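Local coordinates for cell surface protein (Faecalibacterium prausnitzii A2-165, PDB 4GT6), which is of unknown function but probably binds other proteins at the bacterial cell surface through its BspA-type leucine-rich repeat region, at residues A[282-287]-A[305-310]; A[309-314]-A[332-337]; A[201-206]-A[260-265]. All blocks are in the same frame, centred on the assembly; numbering follows the deposited sequence.

Contact 1: A[282-287]-A[305-310]; sequences GAFMNC and SVFAGC
Phe284 N donates a hydrogen bond to Val306 O at 2.9 Å, and two residues further on Asn286 N donates to Ala308 O at 2.7 Å. The first lies in the carbonyl plane but is bent at the hydrogen. The second is nearly straight (171°). CA-H...O contacts reinforce this ladder. Gly282 CA meets Ser305 O at 3.3 Å, Met285 CA meets Ala308 O, and Cys310 CA meets Cys287 O. Ala308 O therefore receives both an amide and a CA hydrogen.

The rings of Phe284 and Phe307 lie side by side and point the same way. Their planes are 21° apart, but they are slid so far that they barely overlap, with centroids 5.4 Å apart. The closest ring atoms are Phe284 CD2 and Phe307 CE1, at 3.6 Å. Both residues set CG anti to the carbonyl carbon (chi1 -64° in Phe284), which sends the two rings the same way. Val306 CG2 sits at the edge of the Phe284 ring and above the rim of one Phe307 face.

These are equivalent loops of successive leucine-rich repeats, 23 residues apart. Each makes a type I turn running into a type II turn. Phe261 and Phe330 extend the row of rings to both sides, as expected of a solenoid core.

Cysteine and selenomethionine side chains add further packing. Cys310 SG lies 3.1 Å from Phe284 O and also touches Cys287 CB. The selenomethionine Met285 bends at chi3 and lays CE 4.2 Å from Ala308 CB.

At the exposed end, a water donates to Gly309 O and to Asn286 OD1. A CB at Gly309 would clash with that OD1.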
ATOM      1  N   GLY A 282      -0.174  11.112  -9.703  1.00 14.96           N
ATOM      2  CA  GLY A 282       0.880  10.197 -10.136  1.00 15.93           C
ATOM      3  C   GLY A 282       0.397   9.033 -10.980  1.00 17.83           C
ATOM      4  O   GLY A 282       1.017   7.967 -10.972  1.00 17.60           O
ATOM      5  N   ALA A 283      -0.671   9.237 -11.752  1.00 15.39           N
ATOM      6  CA  ALA A 283      -1.242   8.158 -12.554  1.00 14.74           C
ATOM      7  C   ALA A 283      -0.216   7.492 -13.466  1.00 16.81           C
ATOM      8  O   ALA A 283      -0.261   6.286 -13.587  1.00 17.62           O
ATOM      9  CB  ALA A 283      -2.408   8.661 -13.370  1.00 14.47           C
ATOM     10  N   PHE A 284       0.707   8.248 -14.086  1.00 13.66           N
ATOM     11  CA  PHE A 284       1.704   7.681 -15.011  1.00 14.04           C
ATOM     12  C   PHE A 284       3.122   7.958 -14.525  1.00 20.12           C
ATOM     13  O   PHE A 284       4.061   7.965 -15.323  1.00 20.73           O
ATOM     14  CB  PHE A 284       1.514   8.270 -16.425  1.00 16.29           C
ATOM     15  CG  PHE A 284       0.187   7.911 -17.046  1.00 16.41           C
ATOM     16  CD1 PHE A 284       0.041   6.740 -17.783  1.00 18.19           C
ATOM     17  CD2 PHE A 284      -0.917   8.739 -16.894  1.00 17.11           C
ATOM     18  CE1 PHE A 284      -1.190   6.412 -18.360  1.00 18.82           C
ATOM     19  CE2 PHE A 284      -2.151   8.400 -17.451  1.00 20.26           C
ATOM     20  CZ  PHE A 284      -2.282   7.234 -18.175  1.00 18.17           C
HETATM   21  N   MSE A 285       3.304   8.104 -13.225  1.00 17.19           N
HETATM   22  CA  MSE A 285       4.631   8.443 -12.750  1.00 17.69           C
HETATM   23  C   MSE A 285       5.647   7.287 -12.901  1.00 21.68           C
HETATM   24  O   MSE A 285       5.297   6.112 -12.793  1.00 21.76           O
HETATM   25  CB  MSE A 285       4.607   9.017 -11.340  1.00 21.27           C
HETATM   26  CG  MSE A 285       4.391   8.054 -10.237  1.00 27.83           C
HETATM   27 SE   MSE A 285       4.615   9.068  -8.547  0.75 36.15          SE
HETATM   28  CE  MSE A 285       6.401   9.766  -8.690  1.00 33.40           C
ATOM     29  N   ASN A 286       6.888   7.653 -13.252  1.00 20.08           N
ATOM     30  CA  ASN A 286       8.011   6.734 -13.457  1.00 20.53           C
ATOM     31  C   ASN A 286       7.716   5.683 -14.547  1.00 24.60           C
ATOM     32  O   ASN A 286       8.041   4.509 -14.364  1.00 26.25           O
ATOM     33  CB  ASN A 286       8.409   6.066 -12.133  1.00 22.76           C
ATOM     34  CG  ASN A 286       8.892   7.074 -11.125  1.00 34.36           C
ATOM     35  OD1 ASN A 286       9.653   7.981 -11.450  1.00 28.72           O
ATOM     36  ND2 ASN A 286       8.429   6.969  -9.900  1.00 25.16           N
ATOM     37  N   CYS A 287       7.105   6.108 -15.678  1.00 19.90           N
ATOM     38  CA  CYS A 287       6.897   5.248 -16.857  1.00 19.39           C
ATOM     39  C   CYS A 287       8.037   5.595 -17.810  1.00 24.32           C
ATOM     40  O   CYS A 287       7.917   6.583 -18.534  1.00 23.62           O
ATOM     41  CB  CYS A 287       5.525   5.491 -17.478  1.00 18.53           C
ATOM     42  SG  CYS A 287       4.168   4.773 -16.522  1.00 20.74           S
ATOM     43  N   SER A 305       2.314  15.166  -9.910  1.00 18.09           N
ATOM     44  CA  SER A 305       3.251  14.113 -10.345  1.00 18.64           C
ATOM     45  C   SER A 305       2.691  13.200 -11.452  1.00 19.72           C
ATOM     46  O   SER A 305       3.185  12.078 -11.596  1.00 19.76           O
ATOM     47  CB  SER A 305       3.643  13.229  -9.156  1.00 22.56           C
ATOM     48  OG  SER A 305       4.199  13.951  -8.072  1.00 23.31           O
ATOM     49  N   VAL A 306       1.707  13.670 -12.244  1.00 14.62           N
ATOM     50  CA  VAL A 306       1.023  12.799 -13.233  1.00 14.53           C
ATOM     51  C   VAL A 306       2.028  12.090 -14.192  1.00 16.88           C
ATOM     52  O   VAL A 306       1.876  10.893 -14.423  1.00 16.42           O
ATOM     53  CB  VAL A 306      -0.139  13.498 -13.993  1.00 18.45           C
ATOM     54  CG1 VAL A 306       0.316  14.756 -14.742  1.00 18.32           C
ATOM     55  CG2 VAL A 306      -0.891  12.516 -14.911  1.00 17.99           C
ATOM     56  N   PHE A 307       3.029  12.805 -14.711  1.00 16.37           N
ATOM     57  CA  PHE A 307       4.051  12.251 -15.603  1.00 17.47           C
ATOM     58  C   PHE A 307       5.447  12.434 -15.025  1.00 21.79           C
ATOM     59  O   PHE A 307       6.421  12.418 -15.770  1.00 22.06           O
ATOM     60  CB  PHE A 307       3.957  12.892 -17.004  1.00 19.45           C
ATOM     61  CG  PHE A 307       2.628  12.635 -17.671  1.00 19.11           C
ATOM     62  CD1 PHE A 307       2.280  11.355 -18.101  1.00 20.02           C
ATOM     63  CD2 PHE A 307       1.731  13.676 -17.895  1.00 19.99           C
ATOM     64  CE1 PHE A 307       1.035  11.112 -18.697  1.00 20.20           C
ATOM     65  CE2 PHE A 307       0.489  13.433 -18.491  1.00 21.69           C
ATOM     66  CZ  PHE A 307       0.147  12.155 -18.885  1.00 19.79           C
ATOM     67  N   ALA A 308       5.567  12.560 -13.699  1.00 19.18           N
ATOM     68  CA  ALA A 308       6.877  12.695 -13.071  1.00 20.13           C
ATOM     69  C   ALA A 308       7.746  11.457 -13.404  1.00 26.31           C
ATOM     70  O   ALA A 308       7.239  10.325 -13.372  1.00 24.44           O
ATOM     71  CB  ALA A 308       6.718  12.859 -11.555  1.00 21.04           C
ATOM     72  N   GLY A 309       8.999  11.690 -13.796  1.00 24.18           N
ATOM     73  CA  GLY A 309       9.943  10.618 -14.122  1.00 24.75           C
ATOM     74  C   GLY A 309       9.693   9.909 -15.447  1.00 27.17           C
ATOM     75  O   GLY A 309      10.210   8.806 -15.674  1.00 27.34           O
ATOM     76  N   CYS A 310       8.901  10.525 -16.334  1.00 20.81           N
ATOM     77  CA  CYS A 310       8.661   9.936 -17.650  1.00 20.54           C
ATOM     78  C   CYS A 310       9.789  10.418 -18.572  1.00 24.60           C
ATOM     79  O   CYS A 310       9.648  11.354 -19.359  1.00 22.85           O
ATOM     80  CB  CYS A 310       7.268  10.262 -18.172  1.00 20.69           C
ATOM     81  SG  CYS A 310       5.954   9.361 -17.296  1.00 23.89           S
TER
HETATM   82  O   HOH W   1      11.664   7.445 -13.972  1.00 39.64           O

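Contact 2: A[309-314]-A[332-337]; sequences GCISLK and GCEQLE
Lys314 O accepts a hydrogen bond from Glu337 N at 2.8 Å, and this marks the firm end of the contact. The bond is fairly straight at the hydrogen (163°), although the donor is tilted 30° from the carbonyl plane. Just before it, Lys314 CA makes a CA-H...O contact with Gln335 O. A water bridges the turns further back. It donates to Cys310 O at 2.8 Å and to Leu313 O at 2.7 Å, and accepts from Gln335 N at 3.0 Å. Three bonds thus hold it between the two backbones. On the buried side Cys333 SG packs 4.0 Å from Cys310 CB. Leu313 CG and Leu336 CD1 follow at 4.4 Å.

The outer side is looser. Lys314 and Glu337 run alongside each other, pointing the same way. The lysine chain bends at chi3, and its CE reaches Glu337 OE2 at 3.5 Å. NZ stays 4.2 Å from Glu337 OE1, beyond a salt bridge. Ile311 and Glu334 also lie side by side, with Ile311 CG2 against Gly332 O and the Glu334 chain. Glu334 and Gln335 each have two conformers, so details there are doubtful.

In both segments the cysteine centres an inverse gamma turn and starts a type I turn, so the two successive repeats share one loop shape. Ser312 OG ties back to Pro288 O in the preceding repeat. The segments lead directly into the short strands 315-317 and 338-341.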
ATOM      1  N   GLY A 309       8.999  11.690 -13.796  1.00 24.18           N
ATOM      2  CA  GLY A 309       9.943  10.618 -14.122  1.00 24.75           C
ATOM      3  C   GLY A 309       9.693   9.909 -15.447  1.00 27.17           C
ATOM      4  O   GLY A 309      10.210   8.806 -15.674  1.00 27.34           O
ATOM      5  N   CYS A 310       8.901  10.525 -16.334  1.00 20.81           N
ATOM      6  CA  CYS A 310       8.661   9.936 -17.650  1.00 20.54           C
ATOM      7  C   CYS A 310       9.789  10.418 -18.572  1.00 24.60           C
ATOM      8  O   CYS A 310       9.648  11.354 -19.359  1.00 22.85           O
ATOM      9  CB  CYS A 310       7.268  10.262 -18.172  1.00 20.69           C
ATOM     10  SG  CYS A 310       5.954   9.361 -17.296  1.00 23.89           S
ATOM     11  N   ILE A 311      10.918   9.721 -18.449  1.00 23.13           N
ATOM     12  CA  ILE A 311      12.205  10.064 -19.055  1.00 25.43           C
ATOM     13  C   ILE A 311      12.293   9.827 -20.590  1.00 31.83           C
ATOM     14  O   ILE A 311      13.295  10.234 -21.170  1.00 33.92           O
ATOM     15  CB  ILE A 311      13.375   9.372 -18.276  1.00 29.29           C
ATOM     16  CG1 ILE A 311      13.293   7.821 -18.302  1.00 29.38           C
ATOM     17  CG2 ILE A 311      13.444   9.903 -16.832  1.00 29.98           C
ATOM     18  CD1 ILE A 311      14.652   7.090 -18.062  1.00 36.19           C
ATOM     19  N   SER A 312      11.271   9.243 -21.244  1.00 28.15           N
ATOM     20  CA  SER A 312      11.262   9.050 -22.711  1.00 28.25           C
ATOM     21  C   SER A 312      10.317  10.033 -23.394  1.00 30.60           C
ATOM     22  O   SER A 312      10.270  10.097 -24.624  1.00 32.01           O
ATOM     23  CB  SER A 312      10.856   7.628 -23.083  1.00 27.85           C
ATOM     24  OG  SER A 312      11.924   6.752 -22.799  1.00 34.41           O
ATOM     25  N   LEU A 313       9.576  10.806 -22.608  1.00 25.71           N
ATOM     26  CA  LEU A 313       8.635  11.778 -23.136  1.00 25.71           C
ATOM     27  C   LEU A 313       9.389  12.908 -23.827  1.00 27.65           C
ATOM     28  O   LEU A 313      10.178  13.580 -23.176  1.00 27.94           O
ATOM     29  CB  LEU A 313       7.792  12.316 -21.982  1.00 26.21           C
ATOM     30  CG  LEU A 313       6.431  12.857 -22.319  1.00 32.36           C
ATOM     31  CD1 LEU A 313       5.636  11.852 -23.192  1.00 32.71           C
ATOM     32  CD2 LEU A 313       5.653  13.146 -21.020  1.00 33.54           C
ATOM     33  N   LYS A 314       9.189  13.088 -25.136  1.00 23.57           N
ATOM     34  CA  LYS A 314       9.903  14.139 -25.894  1.00 24.94           C
ATOM     35  C   LYS A 314       9.014  15.339 -26.250  1.00 30.24           C
ATOM     36  O   LYS A 314       9.502  16.466 -26.332  1.00 28.96           O
ATOM     37  CB  LYS A 314      10.478  13.563 -27.196  1.00 28.18           C
ATOM     38  CG  LYS A 314      11.820  12.859 -27.023  1.00 41.82           C
ATOM     39  CD  LYS A 314      12.441  12.464 -28.366  1.00 54.33           C
ATOM     40  CE  LYS A 314      13.130  13.612 -29.079  1.00 68.40           C
ATOM     41  NZ  LYS A 314      13.574  13.234 -30.447  1.00 78.61           N
ATOM     42  N   GLY A 332      11.353  15.778 -13.654  1.00 26.07           N
ATOM     43  CA  GLY A 332      12.314  14.761 -14.060  1.00 26.40           C
ATOM     44  C   GLY A 332      12.127  14.214 -15.461  1.00 30.17           C
ATOM     45  O   GLY A 332      12.762  13.215 -15.816  1.00 30.71           O
ATOM     46  N   CYS A 333      11.295  14.877 -16.296  1.00 25.60           N
ATOM     47  CA  CYS A 333      11.126  14.479 -17.701  1.00 24.63           C
ATOM     48  C   CYS A 333      12.300  15.098 -18.481  1.00 29.91           C
ATOM     49  O   CYS A 333      12.143  16.076 -19.222  1.00 28.72           O
ATOM     50  CB  CYS A 333       9.765  14.915 -18.226  1.00 23.45           C
ATOM     51  SG  CYS A 333       8.382  14.039 -17.451  1.00 25.26           S
ATOM     52  N   GLU A 334      13.484  14.491 -18.285  0.50 28.44           N
ATOM     53  CA  GLU A 334      14.803  14.888 -18.800  0.50 29.80           C
ATOM     54  C   GLU A 334      14.899  14.971 -20.339  0.50 34.32           C
ATOM     55  O   GLU A 334      15.820  15.621 -20.834  0.50 35.85           O
ATOM     56  CB  GLU A 334      15.900  13.936 -18.262  0.50 31.91           C
ATOM     57  CG  GLU A 334      15.661  12.455 -18.529  0.50 37.44           C
ATOM     58  CD  GLU A 334      16.608  11.472 -17.864  0.50 49.44           C
ATOM     59  OE1 GLU A 334      16.681  11.445 -16.613  0.50 39.57           O
ATOM     60  OE2 GLU A 334      17.207  10.659 -18.600  0.50 39.10           O
ATOM     61  N   GLN A 335      13.981  14.324 -21.085  1.00 29.60           N
ATOM     62  CA  GLN A 335      14.019  14.318 -22.553  0.50 29.87           C
ATOM     63  C   GLN A 335      12.905  15.175 -23.167  1.00 32.41           C
ATOM     64  O   GLN A 335      12.830  15.302 -24.395  1.00 32.04           O
ATOM     65  CB  GLN A 335      13.933  12.877 -23.091  0.50 30.76           C
ATOM     66  CG  GLN A 335      15.258  12.107 -23.040  0.80 42.07           C
ATOM     67  CD  GLN A 335      15.121  10.704 -23.597  0.80 65.96           C
ATOM     68  OE1 GLN A 335      14.697  10.487 -24.742  0.80 59.84           O
ATOM     69  NE2 GLN A 335      15.464   9.709 -22.786  0.80 64.17           N
ATOM     70  N   LEU A 336      12.042  15.779 -22.326  1.00 27.80           N
ATOM     71  CA  LEU A 336      10.939  16.616 -22.799  1.00 26.26           C
ATOM     72  C   LEU A 336      11.481  17.885 -23.448  1.00 30.43           C
ATOM     73  O   LEU A 336      12.124  18.678 -22.768  1.00 31.40           O
ATOM     74  CB  LEU A 336       9.980  16.941 -21.640  1.00 24.86           C
ATOM     75  CG  LEU A 336       8.721  17.751 -21.961  1.00 27.84           C
ATOM     76  CD1 LEU A 336       7.778  16.979 -22.922  1.00 27.85           C
ATOM     77  CD2 LEU A 336       7.975  18.082 -20.673  1.00 26.86           C
ATOM     78  N   GLU A 337      11.273  18.035 -24.775  1.00 27.81           N
ATOM     79  CA  GLU A 337      11.779  19.176 -25.570  1.00 30.14           C
ATOM     80  C   GLU A 337      10.697  20.172 -25.907  1.00 34.25           C
ATOM     81  O   GLU A 337      10.967  21.370 -25.989  1.00 34.99           O
ATOM     82  CB  GLU A 337      12.383  18.699 -26.916  1.00 33.04           C
ATOM     83  CG  GLU A 337      13.582  17.775 -26.824  1.00 47.03           C
ATOM     84  CD  GLU A 337      13.982  17.091 -28.123  1.00 73.81           C
ATOM     85  OE1 GLU A 337      13.229  17.188 -29.121  1.00 76.02           O
ATOM     86  OE2 GLU A 337      15.047  16.434 -28.135  1.00 66.05           O
TER
HETATM   87  O   HOH W   2      11.264  13.097 -20.806  1.00 25.53           O

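Contact 3: A[201-206]-A[260-265]; sequences FSECFA and AFDSCA. With EDO (1,2-ethanediol), chain G; EDO (1,2-ethanediol), chain H.
Asp262 and Glu203 meet with their side chains crossing at about a right angle, carboxylate planes 85° apart. The Asp262 carboxylate faces the Glu203 backbone. Its OD2 takes the hydrogen of Glu203 N at 2.8 Å through the syn lone pair, and OD1 adds a weak bond at 3.3 Å. Asp262 CG stands between its own backbone N and carbonyl carbon (chi1 69°), which turns the carboxylate to that amide. Arg237 forms a salt bridge to OD1 and also bonds Phe201 O. With an alanine here, Glu203 N would probably lose its acceptor and Arg237 its charged mate.

The segments are loops of two leucine-rich repeats that are not neighbours in sequence. The residues between them include the antiparallel strand pair 224-227 and 233-237. Direct contact is limited.

The Phe205 ring meets Ser263 obliquely, with CE1 3.2 Å from Ser263 OG. A water bridges the two backbones, donating to Phe205 O at 2.8 Å and to Ser263 O at 2.7 Å. Two ethanediols, probably from the crystallisation liquor, bind to the 201-206 loop. One donates from O2 to Glu203 OE2 at 2.6 Å. O2 of the other accepts from Phe205 N at 3.1 Å.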
ATOM      1  N   PHE A 201      -2.733  -1.024  -4.573  1.00 13.36           N
ATOM      2  CA  PHE A 201      -1.737  -1.667  -5.422  1.00 13.46           C
ATOM      3  C   PHE A 201      -0.778  -0.649  -6.070  1.00 16.88           C
ATOM      4  O   PHE A 201      -0.135  -0.956  -7.081  1.00 17.02           O
ATOM      5  CB  PHE A 201      -2.439  -2.538  -6.489  1.00 15.13           C
ATOM      6  CG  PHE A 201      -3.220  -3.663  -5.848  1.00 15.19           C
ATOM      7  CD1 PHE A 201      -2.561  -4.747  -5.266  1.00 17.47           C
ATOM      8  CD2 PHE A 201      -4.609  -3.610  -5.771  1.00 18.18           C
ATOM      9  CE1 PHE A 201      -3.284  -5.781  -4.655  1.00 17.92           C
ATOM     10  CE2 PHE A 201      -5.337  -4.644  -5.158  1.00 20.37           C
ATOM     11  CZ  PHE A 201      -4.669  -5.728  -4.613  1.00 18.00           C
ATOM     12  N   SER A 202      -0.594   0.519  -5.436  1.00 14.93           N
ATOM     13  CA  SER A 202       0.366   1.496  -5.963  1.00 14.52           C
ATOM     14  C   SER A 202       1.801   0.961  -5.775  1.00 18.86           C
ATOM     15  O   SER A 202       2.041   0.099  -4.913  1.00 16.07           O
ATOM     16  CB  SER A 202       0.201   2.850  -5.282  1.00 18.85           C
ATOM     17  OG  SER A 202       0.562   2.756  -3.907  1.00 20.08           O
ATOM     18  N   GLU A 203       2.725   1.369  -6.672  1.00 15.84           N
ATOM     19  CA  GLU A 203       4.136   0.952  -6.616  1.00 15.61           C
ATOM     20  C   GLU A 203       4.325  -0.596  -6.625  1.00 19.44           C
ATOM     21  O   GLU A 203       5.244  -1.106  -6.001  1.00 21.03           O
ATOM     22  CB  GLU A 203       4.835   1.575  -5.376  1.00 16.45           C
ATOM     23  CG  GLU A 203       4.866   3.094  -5.401  1.00 20.32           C
ATOM     24  CD  GLU A 203       5.541   3.649  -4.159  1.00 25.85           C
ATOM     25  OE1 GLU A 203       6.772   3.487  -4.038  1.00 24.80           O
ATOM     26  OE2 GLU A 203       4.831   4.157  -3.267  1.00 27.42           O
ATOM     27  N   CYS A 204       3.464  -1.339  -7.329  1.00 16.06           N
ATOM     28  CA  CYS A 204       3.651  -2.783  -7.452  1.00 17.04           C
ATOM     29  C   CYS A 204       4.446  -3.009  -8.737  1.00 20.11           C
ATOM     30  O   CYS A 204       3.904  -3.351  -9.791  1.00 18.98           O
ATOM     31  CB  CYS A 204       2.322  -3.520  -7.435  1.00 17.84           C
ATOM     32  SG  CYS A 204       1.575  -3.602  -5.780  1.00 20.76           S
ATOM     33  N   PHE A 205       5.759  -2.789  -8.629  1.00 18.13           N
ATOM     34  CA  PHE A 205       6.689  -2.766  -9.772  1.00 20.13           C
ATOM     35  C   PHE A 205       6.822  -4.072 -10.558  1.00 21.61           C
ATOM     36  O   PHE A 205       7.218  -4.017 -11.722  1.00 21.83           O
ATOM     37  CB  PHE A 205       8.098  -2.339  -9.321  1.00 23.73           C
ATOM     38  CG  PHE A 205       8.214  -1.033  -8.558  1.00 28.25           C
ATOM     39  CD1 PHE A 205       7.287  -0.003  -8.749  1.00 32.61           C
ATOM     40  CD2 PHE A 205       9.286  -0.803  -7.697  1.00 33.02           C
ATOM     41  CE1 PHE A 205       7.400   1.201  -8.046  1.00 34.58           C
ATOM     42  CE2 PHE A 205       9.389   0.402  -6.984  1.00 36.22           C
ATOM     43  CZ  PHE A 205       8.449   1.392  -7.163  1.00 34.20           C
ATOM     44  N   ALA A 206       6.557  -5.225  -9.933  1.00 18.23           N
ATOM     45  CA  ALA A 206       6.738  -6.549 -10.563  1.00 18.27           C
ATOM     46  C   ALA A 206       5.432  -7.175 -11.074  1.00 20.30           C
ATOM     47  O   ALA A 206       5.455  -8.311 -11.547  1.00 18.93           O
ATOM     48  CB  ALA A 206       7.377  -7.507  -9.553  1.00 18.84           C
ATOM     49  N   ALA A 260      -2.500   4.520 -11.096  1.00 13.43           N
ATOM     50  CA  ALA A 260      -3.021   3.340 -11.810  1.00 13.36           C
ATOM     51  C   ALA A 260      -2.005   2.771 -12.805  1.00 17.24           C
ATOM     52  O   ALA A 260      -1.999   1.564 -13.054  1.00 16.76           O
ATOM     53  CB  ALA A 260      -4.330   3.679 -12.539  1.00 13.82           C
ATOM     54  N   PHE A 261      -1.149   3.641 -13.377  1.00 13.70           N
ATOM     55  CA  PHE A 261      -0.129   3.228 -14.355  1.00 14.10           C
ATOM     56  C   PHE A 261       1.269   3.552 -13.855  1.00 16.52           C
ATOM     57  O   PHE A 261       2.183   3.683 -14.658  1.00 17.06           O
ATOM     58  CB  PHE A 261      -0.343   3.937 -15.709  1.00 14.37           C
ATOM     59  CG  PHE A 261      -1.541   3.543 -16.529  1.00 14.86           C
ATOM     60  CD1 PHE A 261      -2.782   4.140 -16.309  1.00 15.88           C
ATOM     61  CD2 PHE A 261      -1.413   2.655 -17.598  1.00 15.51           C
ATOM     62  CE1 PHE A 261      -3.888   3.812 -17.104  1.00 15.77           C
ATOM     63  CE2 PHE A 261      -2.523   2.312 -18.380  1.00 17.65           C
ATOM     64  CZ  PHE A 261      -3.753   2.898 -18.134  1.00 16.55           C
ATOM     65  N   ASP A 262       1.473   3.650 -12.538  1.00 14.97           N
ATOM     66  CA  ASP A 262       2.809   3.996 -12.083  1.00 14.29           C
ATOM     67  C   ASP A 262       3.809   2.875 -12.416  1.00 19.16           C
ATOM     68  O   ASP A 262       3.444   1.690 -12.469  1.00 17.81           O
ATOM     69  CB  ASP A 262       2.844   4.388 -10.586  1.00 16.02           C
ATOM     70  CG  ASP A 262       2.590   3.303  -9.524  1.00 21.98           C
ATOM     71  OD1 ASP A 262       2.296   2.155  -9.897  1.00 22.48           O
ATOM     72  OD2 ASP A 262       2.704   3.613  -8.327  1.00 24.51           O
ATOM     73  N   SER A 263       5.051   3.286 -12.742  1.00 17.46           N
ATOM     74  CA  SER A 263       6.205   2.417 -12.990  1.00 18.24           C
ATOM     75  C   SER A 263       5.998   1.353 -14.086  1.00 22.37           C
ATOM     76  O   SER A 263       6.539   0.244 -13.966  1.00 22.79           O
ATOM     77  CB  SER A 263       6.664   1.752 -11.692  1.00 22.17           C
ATOM     78  OG  SER A 263       7.108   2.745 -10.781  1.00 27.37           O
ATOM     79  N   CYS A 264       5.272   1.688 -15.173  1.00 19.44           N
ATOM     80  CA  CYS A 264       5.145   0.746 -16.299  1.00 19.84           C
ATOM     81  C   CYS A 264       6.479   0.671 -17.030  1.00 22.83           C
ATOM     82  O   CYS A 264       6.945   1.680 -17.557  1.00 23.64           O
ATOM     83  CB  CYS A 264       4.025   1.160 -17.241  1.00 19.81           C
ATOM     84  SG  CYS A 264       2.388   1.006 -16.513  1.00 23.19           S
ATOM     85  N   ALA A 265       7.102  -0.495 -17.031  1.00 19.08           N
ATOM     86  CA  ALA A 265       8.421  -0.681 -17.637  1.00 19.76           C
ATOM     87  C   ALA A 265       8.397  -0.672 -19.186  1.00 24.07           C
ATOM     88  O   ALA A 265       9.414  -0.341 -19.797  1.00 23.78           O
ATOM     89  CB  ALA A 265       9.022  -1.998 -17.152  1.00 20.82           C
TER
HETATM   90  C1  EDO G 905       2.424   7.088  -3.075  1.00 42.01           C
HETATM   91  O1  EDO G 905       1.373   7.190  -2.126  1.00 46.76           O
HETATM   92  C2  EDO G 905       2.143   5.868  -3.985  1.00 36.98           C
HETATM   93  O2  EDO G 905       2.241   4.682  -3.236  1.00 30.69           O
HETATM   94  C1  EDO H 906       9.428  -5.155  -6.304  1.00 36.96           C
HETATM   95  O1  EDO H 906       9.892  -4.839  -7.585  1.00 41.11           O
HETATM   96  C2  EDO H 906       8.872  -3.899  -5.603  1.00 40.26           C
HETATM   97  O2  EDO H 906       7.777  -3.315  -6.329  1.00 39.63           O
HETATM   98  O   HOH W   3       8.114  -1.711 -13.013  1.00 28.27           O

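Contact 1 is the most buried of the three, joining adjacent repeats by backbone bonds and a row of phenylalanines. Contact 2 joins the next pair and shares Gly309 and Cys310 with it. There Phe307 O of contact 1 lies 3.0 Å from Cys333 SG. Contact 2 is only partly buried: one direct backbone bond and a bridging water supplement side-chain packing, and long polar chains form its outer side. Contact 3 is smaller and polar, with a carboxylate, an arginine and water in place of ring packing. It touches contact 1, where Phe261 meets Phe284, but not contact 2, which lies about 7 Å away between nearest atoms.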